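PDB 5EJR: myosin-I heavy chain from Dictyostelium discoideum, which works as an actin-based motor with ATPase activity in early phagocytosis and adhesion, and is represented here by a MyTH4-FERM portion of its tail. Local coordinates for residues R113-N118 / K126-I131; F133-F138 / I174-S179; A167-V172 / S202-G207. One frame throughout, in Å; residues are numbered along the deposited sequence.

Contact 1 of 3, residues R113-N118 / K126-I131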
# COMPACT_ATOMS: atom_id res chain seq x y z
N ARG A 113 -7.92 20.07 23.41
CA ARG A 113 -7.93 21.48 23.84
C ARG A 113 -8.43 22.37 22.70
O ARG A 113 -9.25 23.26 22.93
CB ARG A 113 -6.51 21.90 24.27
CG ARG A 113 -6.23 23.41 24.23
CD ARG A 113 -4.78 23.69 23.96
NE ARG A 113 -4.53 25.08 23.59
CZ ARG A 113 -4.12 26.02 24.44
NH1 ARG A 113 -3.95 25.73 25.72
NH2 ARG A 113 -3.88 27.25 24.01
N GLN A 114 -7.99 22.10 21.47
CA GLN A 114 -8.38 22.94 20.35
C GLN A 114 -9.84 22.73 19.90
O GLN A 114 -10.36 23.56 19.16
CB GLN A 114 -7.37 22.80 19.22
CG GLN A 114 -6.01 23.46 19.54
CD GLN A 114 -6.09 24.97 19.63
OE1 GLN A 114 -6.29 25.55 20.70
NE2 GLN A 114 -5.94 25.63 18.50
N THR A 115 -10.53 21.70 20.41
CA THR A 115 -11.95 21.44 20.12
C THR A 115 -12.87 22.09 21.18
O THR A 115 -14.06 22.27 20.93
CB THR A 115 -12.27 19.93 20.06
OG1 THR A 115 -12.32 19.39 21.38
CG2 THR A 115 -11.32 19.14 19.18
N ASN A 116 -12.32 22.38 22.36
CA ASN A 116 -13.03 22.96 23.51
C ASN A 116 -13.06 24.49 23.42
O ASN A 116 -12.01 25.13 23.48
CB ASN A 116 -12.37 22.49 24.81
CG ASN A 116 -13.27 22.36 26.00
OD1 ASN A 116 -14.47 22.06 25.90
ND2 ASN A 116 -12.69 22.47 27.18
N LYS A 117 -14.27 25.08 23.28
CA LYS A 117 -14.54 26.53 23.19
C LYS A 117 -13.84 27.17 21.98
O LYS A 117 -13.15 28.19 22.08
CB LYS A 117 -14.24 27.27 24.51
CG LYS A 117 -15.02 26.74 25.72
CD LYS A 117 -14.77 27.57 26.98
CE LYS A 117 -15.33 26.92 28.24
NZ LYS A 117 -16.82 26.87 28.26
N ASN A 118 -14.06 26.56 20.81
CA ASN A 118 -13.55 27.01 19.54
C ASN A 118 -14.64 27.91 18.91
O ASN A 118 -15.78 27.48 18.81
CB ASN A 118 -13.27 25.78 18.65
CG ASN A 118 -12.45 26.03 17.41
OD1 ASN A 118 -12.50 27.09 16.79
ND2 ASN A 118 -11.69 25.02 17.00
N LYS A 126 -12.88 19.19 12.83
CA LYS A 126 -11.59 18.78 12.29
C LYS A 126 -10.67 18.31 13.43
O LYS A 126 -9.87 17.40 13.25
CB LYS A 126 -10.93 19.93 11.51
CG LYS A 126 -11.45 20.08 10.08
CD LYS A 126 -11.01 21.42 9.50
CE LYS A 126 -11.43 21.62 8.07
NZ LYS A 126 -10.80 22.84 7.49
N GLY A 127 -10.83 18.95 14.60
CA GLY A 127 -10.12 18.59 15.82
C GLY A 127 -10.55 17.22 16.26
O GLY A 127 -9.71 16.38 16.59
N PHE A 128 -11.87 16.95 16.18
CA PHE A 128 -12.36 15.60 16.50
C PHE A 128 -11.98 14.56 15.42
O PHE A 128 -11.77 13.39 15.77
CB PHE A 128 -13.87 15.59 16.80
CG PHE A 128 -14.21 16.16 18.16
CD1 PHE A 128 -13.77 15.55 19.32
CD2 PHE A 128 -14.96 17.33 18.27
CE1 PHE A 128 -14.07 16.09 20.58
CE2 PHE A 128 -15.27 17.87 19.52
CZ PHE A 128 -14.82 17.25 20.67
N GLU A 129 -11.88 14.97 14.14
CA GLU A 129 -11.46 14.09 13.03
C GLU A 129 -10.02 13.60 13.29
O GLU A 129 -9.70 12.42 13.08
CB GLU A 129 -11.51 14.83 11.69
CG GLU A 129 -12.92 15.04 11.16
CD GLU A 129 -13.02 15.84 9.87
OE1 GLU A 129 -12.15 16.71 9.65
OE2 GLU A 129 -13.98 15.61 9.11
N LEU A 130 -9.18 14.52 13.81
CA LEU A 130 -7.79 14.22 14.19
C LEU A 130 -7.78 13.22 15.33
O LEU A 130 -7.02 12.27 15.27
CB LEU A 130 -7.02 15.51 14.54
CG LEU A 130 -5.62 15.38 15.20
CD1 LEU A 130 -4.65 14.59 14.33
CD2 LEU A 130 -5.04 16.74 15.45
N ILE A 131 -8.68 13.37 16.33
CA ILE A 131 -8.76 12.42 17.45
C ILE A 131 -9.11 11.02 16.93
O ILE A 131 -8.55 10.02 17.40
CB ILE A 131 -9.74 12.92 18.55
CG1 ILE A 131 -9.15 14.17 19.26
CG2 ILE A 131 -10.06 11.82 19.55
CD1 ILE A 131 -10.15 15.02 20.09
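T115 meets the helix of K126-I131 with all three of its side-chain heavy atoms. Its CG2 settles on the backbone of G127, 3.6 Å from G127 C, while its CB lies over one face of the F128 ring, displaced toward the rim. This is a CH-pi contact, with T115 CB 4.0 Å from the F128 ring centroid and 25° off the normal. The OG1 reaches the outer end of the same ring, 3.4 Å from F128 CZ, but its hydrogen bond is made to the carbonyl O of Y112, behind it in the chain. With chi1 at 75°, OG1 is tucked between its own backbone N and carbonyl carbon, which turns it back toward Y112 and leaves CG2 to press on the helix.

Here the packing is close. The CA atoms of T115 and G127 are 5.5 Å apart, and a beta carbon built on G127 would fall 2.5 Å from T115 CG2, a clash that the glycine avoids. I131 CD1 touches the same methyl more lightly, at 4.4 Å. F128 also packs against L152 and R155 of helix 142-159 and against helix 164-178.

The segment 113-118 opens toward solvent from the end of the type I turn (R113 to N116) onward. N116 and N118 are partly exposed and K117 is exposed, its ammonium in a cation-pi contact with Y43. N118 ND2 reaches back to Q114 O in a weak bond at 2.9 Å and is also hydrogen-bonded to S123 OG.

No hydrogen bond joins the two segments. The loop following helix 104-113 is therefore held against helix 121-137 by methyl, ring and backbone surfaces, and the one hydroxyl at this buried interface is satisfied within its own part of the chain.

Contact 2 of 3, residues F133-F138 / I174-S179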
# COMPACT_ATOMS: atom_id res chain seq x y z
N PHE A 133 -8.42 9.77 13.89
CA PHE A 133 -7.23 9.29 13.17
C PHE A 133 -6.08 8.96 14.11
O PHE A 133 -5.28 8.07 13.80
CB PHE A 133 -6.82 10.25 12.05
CG PHE A 133 -7.76 10.25 10.86
CD1 PHE A 133 -8.02 9.07 10.16
CD2 PHE A 133 -8.34 11.43 10.41
CE1 PHE A 133 -8.88 9.07 9.05
CE2 PHE A 133 -9.21 11.43 9.31
CZ PHE A 133 -9.48 10.25 8.64
N LEU A 134 -6.04 9.57 15.32
CA LEU A 134 -5.05 9.19 16.31
C LEU A 134 -5.51 7.87 16.93
O LEU A 134 -4.70 6.95 17.07
CB LEU A 134 -4.91 10.23 17.45
CG LEU A 134 -4.41 11.63 17.12
CD1 LEU A 134 -4.63 12.57 18.30
CD2 LEU A 134 -2.94 11.62 16.74
N SER A 135 -6.80 7.79 17.30
CA SER A 135 -7.37 6.61 17.97
C SER A 135 -7.30 5.31 17.12
O SER A 135 -7.27 4.23 17.70
CB SER A 135 -8.80 6.87 18.44
OG SER A 135 -9.69 6.94 17.34
N ILE A 136 -7.27 5.43 15.78
CA ILE A 136 -7.13 4.24 14.93
C ILE A 136 -5.67 3.75 14.89
O ILE A 136 -5.44 2.56 14.66
CB ILE A 136 -7.76 4.39 13.51
CG1 ILE A 136 -7.23 5.62 12.77
CG2 ILE A 136 -9.30 4.38 13.58
CD1 ILE A 136 -7.46 5.62 11.25
N THR A 137 -4.69 4.65 15.18
CA THR A 137 -3.25 4.36 15.13
C THR A 137 -2.64 3.88 16.46
O THR A 137 -2.13 2.77 16.54
CB THR A 137 -2.50 5.57 14.57
OG1 THR A 137 -3.31 6.15 13.55
CG2 THR A 137 -1.14 5.20 13.97
N PHE A 138 -2.65 4.73 17.49
CA PHE A 138 -2.04 4.41 18.78
C PHE A 138 -2.93 4.84 19.92
O PHE A 138 -3.75 5.75 19.79
CB PHE A 138 -0.62 5.03 18.90
CG PHE A 138 -0.52 6.47 18.48
CD1 PHE A 138 -0.94 7.50 19.33
CD2 PHE A 138 -0.08 6.81 17.21
CE1 PHE A 138 -0.91 8.83 18.91
CE2 PHE A 138 -0.04 8.15 16.80
CZ PHE A 138 -0.46 9.15 17.66
N ILE A 174 -14.75 7.36 20.65
CA ILE A 174 -14.95 6.55 21.86
C ILE A 174 -14.87 5.06 21.51
O ILE A 174 -14.25 4.30 22.25
CB ILE A 174 -16.29 6.94 22.56
CG1 ILE A 174 -16.23 8.40 23.09
CG2 ILE A 174 -16.68 5.95 23.69
CD1 ILE A 174 -17.63 9.08 23.33
N GLU A 175 -15.50 4.65 20.38
CA GLU A 175 -15.50 3.25 19.91
C GLU A 175 -14.06 2.80 19.62
O GLU A 175 -13.65 1.73 20.07
CB GLU A 175 -16.36 3.09 18.64
CG GLU A 175 -16.39 1.67 18.07
CD GLU A 175 -16.55 1.53 16.57
OE1 GLU A 175 -17.23 2.38 15.94
OE2 GLU A 175 -16.03 0.53 16.02
N LYS A 176 -13.30 3.64 18.90
CA LYS A 176 -11.91 3.36 18.52
C LYS A 176 -10.95 3.34 19.71
O LYS A 176 -9.93 2.65 19.62
CB LYS A 176 -11.42 4.31 17.42
CG LYS A 176 -12.15 4.19 16.07
CD LYS A 176 -12.14 2.76 15.51
CE LYS A 176 -12.97 2.61 14.27
NZ LYS A 176 -13.67 1.30 14.24
N LEU A 177 -11.23 4.06 20.81
CA LEU A 177 -10.37 4.04 22.00
C LEU A 177 -10.72 2.83 22.85
O LEU A 177 -9.86 2.27 23.52
CB LEU A 177 -10.49 5.34 22.82
CG LEU A 177 -9.98 6.63 22.16
CD1 LEU A 177 -10.58 7.84 22.81
CD2 LEU A 177 -8.45 6.73 22.19
N GLU A 178 -12.00 2.41 22.79
CA GLU A 178 -12.49 1.21 23.48
C GLU A 178 -11.88 -0.06 22.83
O GLU A 178 -11.70 -1.07 23.51
CB GLU A 178 -14.02 1.15 23.40
CG GLU A 178 -14.72 1.91 24.51
CD GLU A 178 -16.22 2.13 24.37
OE1 GLU A 178 -16.80 1.73 23.33
OE2 GLU A 178 -16.81 2.72 25.30
N SER A 179 -11.56 0.02 21.52
CA SER A 179 -10.99 -1.08 20.73
C SER A 179 -9.57 -1.51 21.17
O SER A 179 -9.19 -2.66 20.94
CB SER A 179 -11.00 -0.71 19.25
OG SER A 179 -9.86 0.05 18.89
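S135 holds its OG between the backbone N and the carbonyl carbon (chi1 72°), while K176 sets CG anti to its own carbonyl carbon and then bends at chi2 (-55°), so that its chain starts toward S135, passes I136 and turns its end away, to E175. The result is a tight fit of S135 OG on K176 CB, 3.1 Å apart. Next to it L177 CD2 lies 3.8 Å from S135 CB, and on the other flank I136 CG2 rests on the K176 methylenes, 3.8 Å from CG. The helices 133-137 and 174-178 run almost parallel, at 16°, with their axes 8.5 Å apart, a spacing to which the small S135 side chain probably contributes. With an alanine here in place of K176, the I136 methyl would probably lose its cover and the E175 carboxylate its lysine. In that salt bridge K176 NZ meets E175 OE2 from above the carboxylate plane, at 3.1 Å, and S135 OG is bonded to the carbonyl O of Y132. Polar ends are thus paired within their own helices, and what joins helix 121-137 to helix 164-178 at this point is carbon packing around one satisfied hydroxyl.

Contact 3 of 3, residues A167-V172 / S202-G207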
# COMPACT_ATOMS: atom_id res chain seq x y z
N ALA A 167 -21.96 14.46 17.27
CA ALA A 167 -22.06 13.48 18.35
C ALA A 167 -21.70 12.08 17.86
O ALA A 167 -21.20 11.28 18.65
CB ALA A 167 -23.46 13.47 18.94
N SER A 168 -21.98 11.77 16.58
CA SER A 168 -21.68 10.47 16.00
C SER A 168 -20.17 10.35 15.76
O SER A 168 -19.61 9.26 15.92
CB SER A 168 -22.48 10.23 14.72
OG SER A 168 -21.99 10.95 13.59
N LEU A 169 -19.52 11.49 15.45
CA LEU A 169 -18.08 11.62 15.26
C LEU A 169 -17.34 11.41 16.59
O LEU A 169 -16.29 10.79 16.58
CB LEU A 169 -17.75 12.98 14.63
CG LEU A 169 -16.27 13.45 14.54
CD1 LEU A 169 -15.35 12.40 13.85
CD2 LEU A 169 -16.18 14.75 13.80
N ILE A 170 -17.88 11.94 17.70
CA ILE A 170 -17.28 11.76 19.03
C ILE A 170 -17.52 10.32 19.48
O ILE A 170 -16.63 9.71 20.09
CB ILE A 170 -17.81 12.80 20.07
CG1 ILE A 170 -17.35 14.24 19.72
CG2 ILE A 170 -17.38 12.42 21.50
CD1 ILE A 170 -18.09 15.41 20.57
N ALA A 171 -18.71 9.78 19.17
CA ALA A 171 -19.03 8.39 19.51
C ALA A 171 -18.10 7.39 18.78
O ALA A 171 -17.79 6.34 19.35
CB ALA A 171 -20.48 8.08 19.22
N VAL A 172 -17.64 7.71 17.53
CA VAL A 172 -16.73 6.81 16.80
C VAL A 172 -15.33 6.87 17.46
O VAL A 172 -14.70 5.82 17.63
CB VAL A 172 -16.71 6.95 15.24
CG1 VAL A 172 -16.12 8.27 14.75
CG2 VAL A 172 -16.02 5.76 14.58
N SER A 202 -17.50 11.12 3.96
CA SER A 202 -18.73 10.74 3.27
C SER A 202 -19.43 9.52 3.92
O SER A 202 -20.66 9.44 3.85
CB SER A 202 -18.51 10.57 1.77
OG SER A 202 -17.52 9.60 1.47
N ASN A 203 -18.69 8.64 4.62
CA ASN A 203 -19.32 7.53 5.34
C ASN A 203 -20.07 8.04 6.60
O ASN A 203 -21.10 7.47 6.97
CB ASN A 203 -18.33 6.42 5.68
CG ASN A 203 -18.94 5.28 6.46
OD1 ASN A 203 -19.56 4.36 5.91
ND2 ASN A 203 -18.80 5.33 7.78
N LEU A 204 -19.57 9.11 7.25
CA LEU A 204 -20.25 9.66 8.43
C LEU A 204 -21.43 10.53 8.02
O LEU A 204 -22.44 10.58 8.72
CB LEU A 204 -19.31 10.48 9.33
CG LEU A 204 -18.66 9.77 10.52
CD1 LEU A 204 -18.04 10.81 11.46
CD2 LEU A 204 -19.64 8.89 11.31
N GLU A 205 -21.27 11.26 6.89
CA GLU A 205 -22.28 12.15 6.34
C GLU A 205 -23.41 11.35 5.65
O GLU A 205 -24.57 11.50 6.03
CB GLU A 205 -21.63 13.16 5.38
CG GLU A 205 -22.57 14.26 4.88
CD GLU A 205 -21.92 15.55 4.43
OE1 GLU A 205 -22.50 16.22 3.53
OE2 GLU A 205 -20.86 15.93 4.98
N ASN A 206 -23.07 10.52 4.65
CA ASN A 206 -24.03 9.77 3.84
C ASN A 206 -24.30 8.32 4.28
O ASN A 206 -25.35 7.77 3.94
CB ASN A 206 -23.61 9.78 2.36
CG ASN A 206 -23.29 11.14 1.77
OD1 ASN A 206 -23.60 12.19 2.34
ND2 ASN A 206 -22.65 11.14 0.61
N GLY A 207 -23.35 7.70 4.97
CA GLY A 207 -23.48 6.31 5.40
C GLY A 207 -23.05 5.28 4.36
O GLY A 207 -23.06 4.08 4.65
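No ring, amide or other flat group takes part where L204 meets S168 and L169; the meeting is one of two leucines and a serine. L204 carries it from its side, pointing from helix 194-205 at helix 164-178 and dividing its two methyls between neighbouring residues. CD1 goes to L169, 3.9 Å from CB and equally near CA, and also touches the methyl L169 CD1. CD2 goes to S168, 3.9 Å from OG. The leucine side chains cross at about a right angle, with L204 CD1 at the base of L169 and beside its CD1. L169 has CG anti to the backbone N (chi1 170°), which carries its far end toward K125 and F128 of helix 121-137. For L204, chi1 of -95° lies away from a staggered value, which may reflect some torsional strain.

The backbones stay well apart, with 7.4 Å between the CA atoms of L169 and L204, and no hydrogen bond links the two segments directly. S168 OG gives its bond to the carbonyl O of Q165, one turn back. The amide of that same Q165, through NE2, bonds to L204 O, adding a polar tie beside the apolar one.

Just past L204, G207 is the first residue to leave helical phi/psi, with positive phi (85°); further on comes strand 211-215 of the ubiquitin-like region of the FERM portion. Packing of a single leucine from helix 194-205 onto helix 164-178 is consistent with a helical MyTH4 bundle near the junction with the FERM portion.

How the contacts relate
The three contacts lie on one side of the chain's centre, in the helical MyTH4 part, with their centres 14 to 15 Å from one another. Helix 121-137 serves contacts 1 and 2, and helix 164-178 serves contacts 2 and 3, so contact 2 is the direct pairing of the two helices that the others use singly. Contacts 1 and 3 also touch: F128 CZ lies 3.8 Å from I170 CD1, and F128 CB 3.9 Å from L169 CD2. Along the chain contact 1 closes before the others open, whereas the segments of contacts 2 and 3 alternate. Together they tie a loop and a late helix to the helix pair 121-137 and 164-178.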